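Local structure of epoxide hydrolase (Aspergillus niger, 3G02) at residues A[188-193]-A[213-218]; A[198-203]-A[335-340]. The protein probably hydrolyses epoxides to vicinal diols as an epoxide hydrolase of the alpha/beta hydrolase fold, here in an enantioselective variant made by directed evolution. The protein carries 9 engineered substitutions. All coordinates share one frame; numbering follows the deposited sequence.

Contact 1 of 2, residues A[188-193]-A[213-218]. Engineered in segment 213-218: Phe-216 (natural residue Leu), Asn-218 (natural residue Ala). With FMT (formic acid), chain D.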
loop_
_atom_site.group_PDB
_atom_site.type_symbol
_atom_site.label_atom_id
_atom_site.label_comp_id
_atom_site.label_asym_id
_atom_site.label_seq_id
_atom_site.Cartn_x
_atom_site.Cartn_y
_atom_site.Cartn_z
ATOM N N ILE A 188 -12.397 -33.807 0.426
ATOM C CA ILE A 188 -12.045 -33.044 -0.762
ATOM C C ILE A 188 -11.942 -31.568 -0.379
ATOM O O ILE A 188 -12.659 -31.102 0.508
ATOM C CB ILE A 188 -13.091 -33.244 -1.890
ATOM C CG1 ILE A 188 -13.104 -34.712 -2.334
ATOM C CG2 ILE A 188 -12.808 -32.327 -3.084
ATOM C CD1 ILE A 188 -14.209 -35.054 -3.309
ATOM N N ILE A 189 -11.031 -30.858 -1.040
ATOM C CA ILE A 189 -10.885 -29.414 -0.861
ATOM C C ILE A 189 -11.341 -28.673 -2.111
ATOM O O ILE A 189 -10.961 -29.033 -3.223
ATOM C CB ILE A 189 -9.417 -29.024 -0.542
ATOM C CG1 ILE A 189 -8.977 -29.613 0.803
ATOM C CG2 ILE A 189 -9.228 -27.494 -0.561
ATOM C CD1 ILE A 189 -9.784 -29.131 2.010
ATOM N N GLN A 190 -12.164 -27.645 -1.907
ATOM C CA GLN A 190 -12.466 -26.659 -2.932
ATOM C C GLN A 190 -11.801 -25.375 -2.452
ATOM O O GLN A 190 -11.953 -25.000 -1.293
ATOM C CB GLN A 190 -13.979 -26.450 -3.056
ATOM C CG GLN A 190 -14.448 -25.895 -4.405
ATOM C CD GLN A 190 -13.979 -24.475 -4.673
ATOM O OE1 GLN A 190 -13.342 -24.198 -5.692
ATOM N NE2 GLN A 190 -14.295 -23.570 -3.758
ATOM N N GLY A 191 -11.038 -24.730 -3.325
ATOM C CA GLY A 191 -10.335 -23.510 -2.940
ATOM C C GLY A 191 -10.258 -22.458 -4.021
ATOM O O GLY A 191 -10.244 -22.764 -5.215
ATOM N N GLY A 192 -10.229 -21.203 -3.579
ATOM C CA GLY A 192 -9.954 -20.054 -4.433
ATOM C C GLY A 192 -9.011 -19.127 -3.693
ATOM O O GLY A 192 -8.848 -19.248 -2.475
ATOM N N ASP A 193 -8.383 -18.215 -4.430
ATOM C CA ASP A 193 -7.496 -17.210 -3.847
ATOM C C ASP A 193 -6.429 -17.867 -2.954
ATOM O O ASP A 193 -5.853 -18.895 -3.330
ATOM C CB ASP A 193 -8.324 -16.166 -3.093
ATOM C CG ASP A 193 -7.596 -14.860 -2.942
ATOM O OD1 ASP A 193 -7.426 -14.172 -3.964
ATOM O OD2 ASP A 193 -7.179 -14.536 -1.813
ATOM N N HIS A 213 -10.213 -29.347 -5.881
ATOM C CA HIS A 213 -10.794 -28.520 -6.931
ATOM C C HIS A 213 -10.478 -27.056 -6.640
ATOM O O HIS A 213 -10.717 -26.574 -5.527
ATOM C CB HIS A 213 -12.308 -28.715 -7.032
ATOM C CG HIS A 213 -12.960 -27.807 -8.027
ATOM N ND1 HIS A 213 -13.319 -26.508 -7.726
ATOM C CD2 HIS A 213 -13.311 -28.004 -9.319
ATOM C CE1 HIS A 213 -13.861 -25.946 -8.791
ATOM N NE2 HIS A 213 -13.869 -26.833 -9.772
ATOM N N LEU A 214 -9.945 -26.363 -7.645
ATOM C CA LEU A 214 -9.591 -24.945 -7.521
ATOM C C LEU A 214 -10.294 -24.086 -8.562
ATOM O O LEU A 214 -10.582 -24.545 -9.666
ATOM C CB LEU A 214 -8.079 -24.753 -7.670
ATOM C CG LEU A 214 -7.124 -25.561 -6.789
ATOM C CD1 LEU A 214 -5.684 -25.185 -7.122
ATOM C CD2 LEU A 214 -7.412 -25.353 -5.310
ATOM N N ASN A 215 -10.566 -22.830 -8.209
ATOM C CA ASN A 215 -10.996 -21.842 -9.202
ATOM C C ASN A 215 -10.000 -20.685 -9.331
ATOM O O ASN A 215 -10.335 -19.615 -9.846
ATOM C CB ASN A 215 -12.418 -21.332 -8.932
ATOM C CG ASN A 215 -12.544 -20.615 -7.602
ATOM O OD1 ASN A 215 -12.497 -19.386 -7.538
ATOM N ND2 ASN A 215 -12.706 -21.379 -6.536
ATOM N N PHE A 216 -8.773 -20.924 -8.872
ATOM C CA PHE A 216 -7.719 -19.922 -8.890
ATOM C C PHE A 216 -6.374 -20.624 -8.831
ATOM O O PHE A 216 -6.200 -21.555 -8.046
ATOM C CB PHE A 216 -7.878 -19.002 -7.672
ATOM C CG PHE A 216 -6.938 -17.827 -7.657
ATOM C CD1 PHE A 216 -7.315 -16.613 -8.228
ATOM C CD2 PHE A 216 -5.690 -17.923 -7.045
ATOM C CE1 PHE A 216 -6.449 -15.516 -8.205
ATOM C CE2 PHE A 216 -4.820 -16.833 -7.027
ATOM C CZ PHE A 216 -5.205 -15.628 -7.601
ATOM N N CYS A 217 -5.436 -20.184 -9.664
ATOM C CA CYS A 217 -4.061 -20.679 -9.609
ATOM C C CYS A 217 -3.082 -19.519 -9.711
ATOM O O CYS A 217 -3.145 -18.730 -10.649
ATOM C CB CYS A 217 -3.794 -21.710 -10.711
ATOM S SG CYS A 217 -2.122 -22.432 -10.628
ATOM N N ASN A 218 -2.176 -19.446 -8.738
ATOM C CA ASN A 218 -1.253 -18.323 -8.559
ATOM C C ASN A 218 0.081 -18.480 -9.307
ATOM O O ASN A 218 0.995 -17.667 -9.141
ATOM C CB ASN A 218 -0.999 -18.125 -7.055
ATOM C CG ASN A 218 -0.456 -16.743 -6.719
ATOM O OD1 ASN A 218 0.363 -16.594 -5.805
ATOM N ND2 ASN A 218 -0.918 -15.727 -7.441
HETATM C C FMT D . -2.546 -22.377 -6.222
HETATM O O1 FMT D . -2.665 -21.168 -6.420
HETATM O O2 FMT D . -2.084 -23.163 -7.051
HETATM O O HOH W 1 -13.850 -20.893 -4.129
#
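Gln-190 and His-213 face each other as a parallel bridge pair on neighbouring strands. The backbone ladder is regular. His-213 N gives a nearly straight bond to Ile-189 O, 2.8 Å long. Gly-191 N then binds His-213 O at 2.9 Å, and Asn-215 N binds Gly-191 O. The tight part lies on the face of the strand pair that carries the Gln-190 and His-213 side chains. Gln-190 bends at chi2 (-66°), which swings its amide toward His-213 and Asn-215. Two donors grip OE1 in its carbonyl plane: Asn-215 ND2 at 3.0 Å and His-213 ND1 at 3.1 Å. His-213 donates in its ring plane, and its NE2 binds Ser-344, so both ring nitrogens are held. One water accepts from both Gln-190 NE2 and Asn-215 ND2.

From Gly-192 on, the strands no longer pair; Gly-192 itself is partly exposed. Here no hydrogen bonds cross, and packing alone holds the segments together. The engineered Phe-216 lays one ring face against Asp-193, whose CA is 4.1 Å from the ring centroid in a CH-pi contact. Asp-193 is the predicted nucleophile; its OD2 accepts from Trp-118 N. The GxDxG sequence and strained backbone at Asp-193 (phi 53°) are consistent with a nucleophile elbow. Strands 187-191 and 209-214 belong to a beta-alpha-beta unit crossed over by helix 194-205. Strand 110-115 pairs with the far edge of 187-191, and helix 382-396 packs on Gln-190 and His-213.

Contact 2 of 2, residues A[198-203]-A[335-340]. With FMT (formic acid), chain D.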
loop_
_atom_site.group_PDB
_atom_site.type_symbol
_atom_site.label_atom_id
_atom_site.label_comp_id
_atom_site.label_asym_id
_atom_site.label_seq_id
_atom_site.Cartn_x
_atom_site.Cartn_y
_atom_site.Cartn_z
ATOM N N VAL A 198 -3.524 -23.003 0.027
ATOM C CA VAL A 198 -3.776 -23.899 1.160
ATOM C C VAL A 198 -4.264 -25.256 0.639
ATOM O O VAL A 198 -3.757 -26.303 1.056
ATOM C CB VAL A 198 -4.774 -23.288 2.166
ATOM C CG1 VAL A 198 -5.079 -24.258 3.310
ATOM C CG2 VAL A 198 -4.222 -21.983 2.726
ATOM N N GLY A 199 -5.212 -25.230 -0.298
ATOM C CA GLY A 199 -5.701 -26.454 -0.941
ATOM C C GLY A 199 -4.624 -27.254 -1.659
ATOM O O GLY A 199 -4.615 -28.488 -1.594
ATOM N N ARG A 200 -3.721 -26.559 -2.346
ATOM C CA ARG A 200 -2.593 -27.206 -3.014
ATOM C C ARG A 200 -1.725 -27.956 -2.003
ATOM O O ARG A 200 -1.372 -29.117 -2.226
ATOM C CB ARG A 200 -1.751 -26.183 -3.788
ATOM C CG ARG A 200 -0.541 -26.787 -4.506
ATOM C CD ARG A 200 0.112 -25.813 -5.479
ATOM N NE ARG A 200 -0.747 -25.524 -6.629
ATOM C CZ ARG A 200 -0.797 -26.250 -7.744
ATOM N NH1 ARG A 200 -0.028 -27.327 -7.890
ATOM N NH2 ARG A 200 -1.616 -25.893 -8.727
ATOM N N LEU A 201 -1.395 -27.295 -0.895
ATOM C CA LEU A 201 -0.572 -27.909 0.152
ATOM C C LEU A 201 -1.250 -29.132 0.767
ATOM O O LEU A 201 -0.591 -30.140 1.055
ATOM C CB LEU A 201 -0.208 -26.893 1.236
ATOM C CG LEU A 201 0.691 -25.721 0.830
ATOM C CD1 LEU A 201 0.848 -24.765 1.994
ATOM C CD2 LEU A 201 2.058 -26.197 0.342
ATOM N N LEU A 202 -2.564 -29.048 0.958
ATOM C CA LEU A 202 -3.345 -30.193 1.427
ATOM C C LEU A 202 -3.281 -31.359 0.438
ATOM O O LEU A 202 -3.071 -32.510 0.835
ATOM C CB LEU A 202 -4.796 -29.783 1.706
ATOM C CG LEU A 202 -4.969 -28.847 2.910
ATOM C CD1 LEU A 202 -6.332 -28.178 2.909
ATOM C CD2 LEU A 202 -4.731 -29.587 4.226
ATOM N N GLY A 203 -3.440 -31.058 -0.848
ATOM C CA GLY A 203 -3.330 -32.074 -1.892
ATOM C C GLY A 203 -1.954 -32.716 -1.937
ATOM O O GLY A 203 -1.830 -33.930 -2.112
ATOM N N LEU A 335 5.411 -29.111 -5.487
ATOM C CA LEU A 335 4.019 -28.759 -5.189
ATOM C C LEU A 335 3.015 -29.245 -6.242
ATOM O O LEU A 335 1.881 -28.758 -6.304
ATOM C CB LEU A 335 3.872 -27.249 -4.952
ATOM C CG LEU A 335 4.698 -26.619 -3.824
ATOM C CD1 LEU A 335 4.393 -25.133 -3.716
ATOM C CD2 LEU A 335 4.465 -27.320 -2.491
ATOM N N TYR A 336 3.439 -30.213 -7.052
ATOM C CA TYR A 336 2.565 -30.872 -8.020
ATOM C C TYR A 336 1.498 -31.671 -7.280
ATOM O O TYR A 336 1.811 -32.434 -6.365
ATOM C CB TYR A 336 3.395 -31.797 -8.916
ATOM C CG TYR A 336 2.652 -32.420 -10.079
ATOM C CD1 TYR A 336 2.652 -31.812 -11.334
ATOM C CD2 TYR A 336 1.972 -33.631 -9.931
ATOM C CE1 TYR A 336 1.982 -32.386 -12.413
ATOM C CE2 TYR A 336 1.297 -34.214 -11.005
ATOM C CZ TYR A 336 1.311 -33.588 -12.240
ATOM O OH TYR A 336 0.646 -34.162 -13.303
ATOM N N ILE A 337 0.237 -31.485 -7.665
ATOM C CA ILE A 337 -0.856 -32.237 -7.056
ATOM C C ILE A 337 -1.030 -33.565 -7.792
ATOM O O ILE A 337 -1.515 -33.597 -8.922
ATOM C CB ILE A 337 -2.186 -31.440 -7.053
ATOM C CG1 ILE A 337 -2.005 -30.091 -6.343
ATOM C CG2 ILE A 337 -3.295 -32.260 -6.389
ATOM C CD1 ILE A 337 -3.105 -29.076 -6.636
ATOM N N HIS A 338 -0.621 -34.652 -7.143
ATOM C CA HIS A 338 -0.692 -35.984 -7.751
ATOM C C HIS A 338 -2.084 -36.609 -7.655
ATOM O O HIS A 338 -2.445 -37.474 -8.460
ATOM C CB HIS A 338 0.365 -36.907 -7.143
ATOM C CG HIS A 338 1.768 -36.515 -7.485
ATOM N ND1 HIS A 338 2.369 -36.876 -8.672
ATOM C CD2 HIS A 338 2.684 -35.790 -6.803
ATOM C CE1 HIS A 338 3.599 -36.391 -8.704
ATOM N NE2 HIS A 338 3.815 -35.729 -7.582
ATOM N N LYS A 339 -2.861 -36.148 -6.681
ATOM C CA LYS A 339 -4.246 -36.584 -6.493
ATOM C C LYS A 339 -5.155 -35.971 -7.565
ATOM O O LYS A 339 -4.754 -35.013 -8.228
ATOM C CB LYS A 339 -4.722 -36.204 -5.092
ATOM C CG LYS A 339 -4.008 -36.977 -3.996
ATOM C CD LYS A 339 -4.055 -36.238 -2.694
ATOM C CE LYS A 339 -3.098 -36.850 -1.689
ATOM N NZ LYS A 339 -3.030 -36.008 -0.469
ATOM N N PRO A 340 -6.369 -36.535 -7.755
ATOM C CA PRO A 340 -7.311 -35.955 -8.716
ATOM C C PRO A 340 -7.477 -34.452 -8.496
ATOM O O PRO A 340 -7.774 -34.013 -7.381
ATOM C CB PRO A 340 -8.612 -36.698 -8.422
ATOM C CG PRO A 340 -8.163 -38.027 -7.922
ATOM C CD PRO A 340 -6.928 -37.741 -7.111
HETATM C C FMT D . -2.546 -22.377 -6.222
HETATM O O1 FMT D . -2.665 -21.168 -6.420
HETATM O O2 FMT D . -2.084 -23.163 -7.051
HETATM O O HOH W 2 -0.480 -35.084 -4.319
#
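Gly-203 and Ile-337 bring helix 194-205 close to the 335-340 segment, with their CA atoms 5.7 Å apart. At Leu-201 and Leu-335 the gap between CA atoms is 7.1 Å. The 335-340 segment runs through the short strand 337-338 and turns a corner at Lys-339.

Arg-200 carries the middle of the contact. Its chain is extended to CD and bends at chi3 (-68°), which brings the guanidinium alongside the loop. NH1 donates to Leu-335 O at 2.9 Å. The oxygen lies in the guanidinium plane, but the donor is tilted 29° from the carbonyl plane. Ile-337 covers one guanidinium face, with CD1 over the centre, 3.7 Å above the plane. NE donates to the bound formic acid at O2, 2.7 Å away; NH2 adds only a weak bond to the same oxygen. Next to it, Leu-201 and Leu-335 lie side by side, CD2 to CD2 at 3.9 Å.

Lys-339 stretches out to reach the helix. Its NZ donates to Gly-203 O at 2.9 Å, from above the carbonyl plane; its stronger partner is Cys-209 O. A water donates to Gly-203 O and accepts from His-338 N.

NH1 also binds Thr-361 O, so Arg-200 links the helix to two other backbone segments. Its in-plane bonds and the isoleucine on its face probably fix the guanidinium's rotation. Lys-339 binds two backbone carbonyls; Arg-200 shares its donors between carbonyls and the formic acid, which, if ionised, would probably offset part of its charge.

In the fold
Helix 194-205 joins the two contacts. It follows strand 187-191 of contact 1 and leads into strand 209-214, while its residues 198-203 form one side of contact 2. The centres lie 10 Å apart. Ile-189 CG1 packs on Leu-202 CD1 at 3.7 Å, and Ile-189 CG2 lies equally close to Gly-199 CA. One formic acid, probably from the crystallisation liquor, bridges the contacts: O1 accepts from the backbone N of the engineered Asn-218 at 2.9 Å, while O2 accepts from Arg-200 NE. Contact 1 reaches the predicted active site. There the Asp-193 side chain approaches those of His-375 and Tyr-315, nearest side-chain atoms about 3 Å and about 5 Å apart. Contact 2 lies away from these residues.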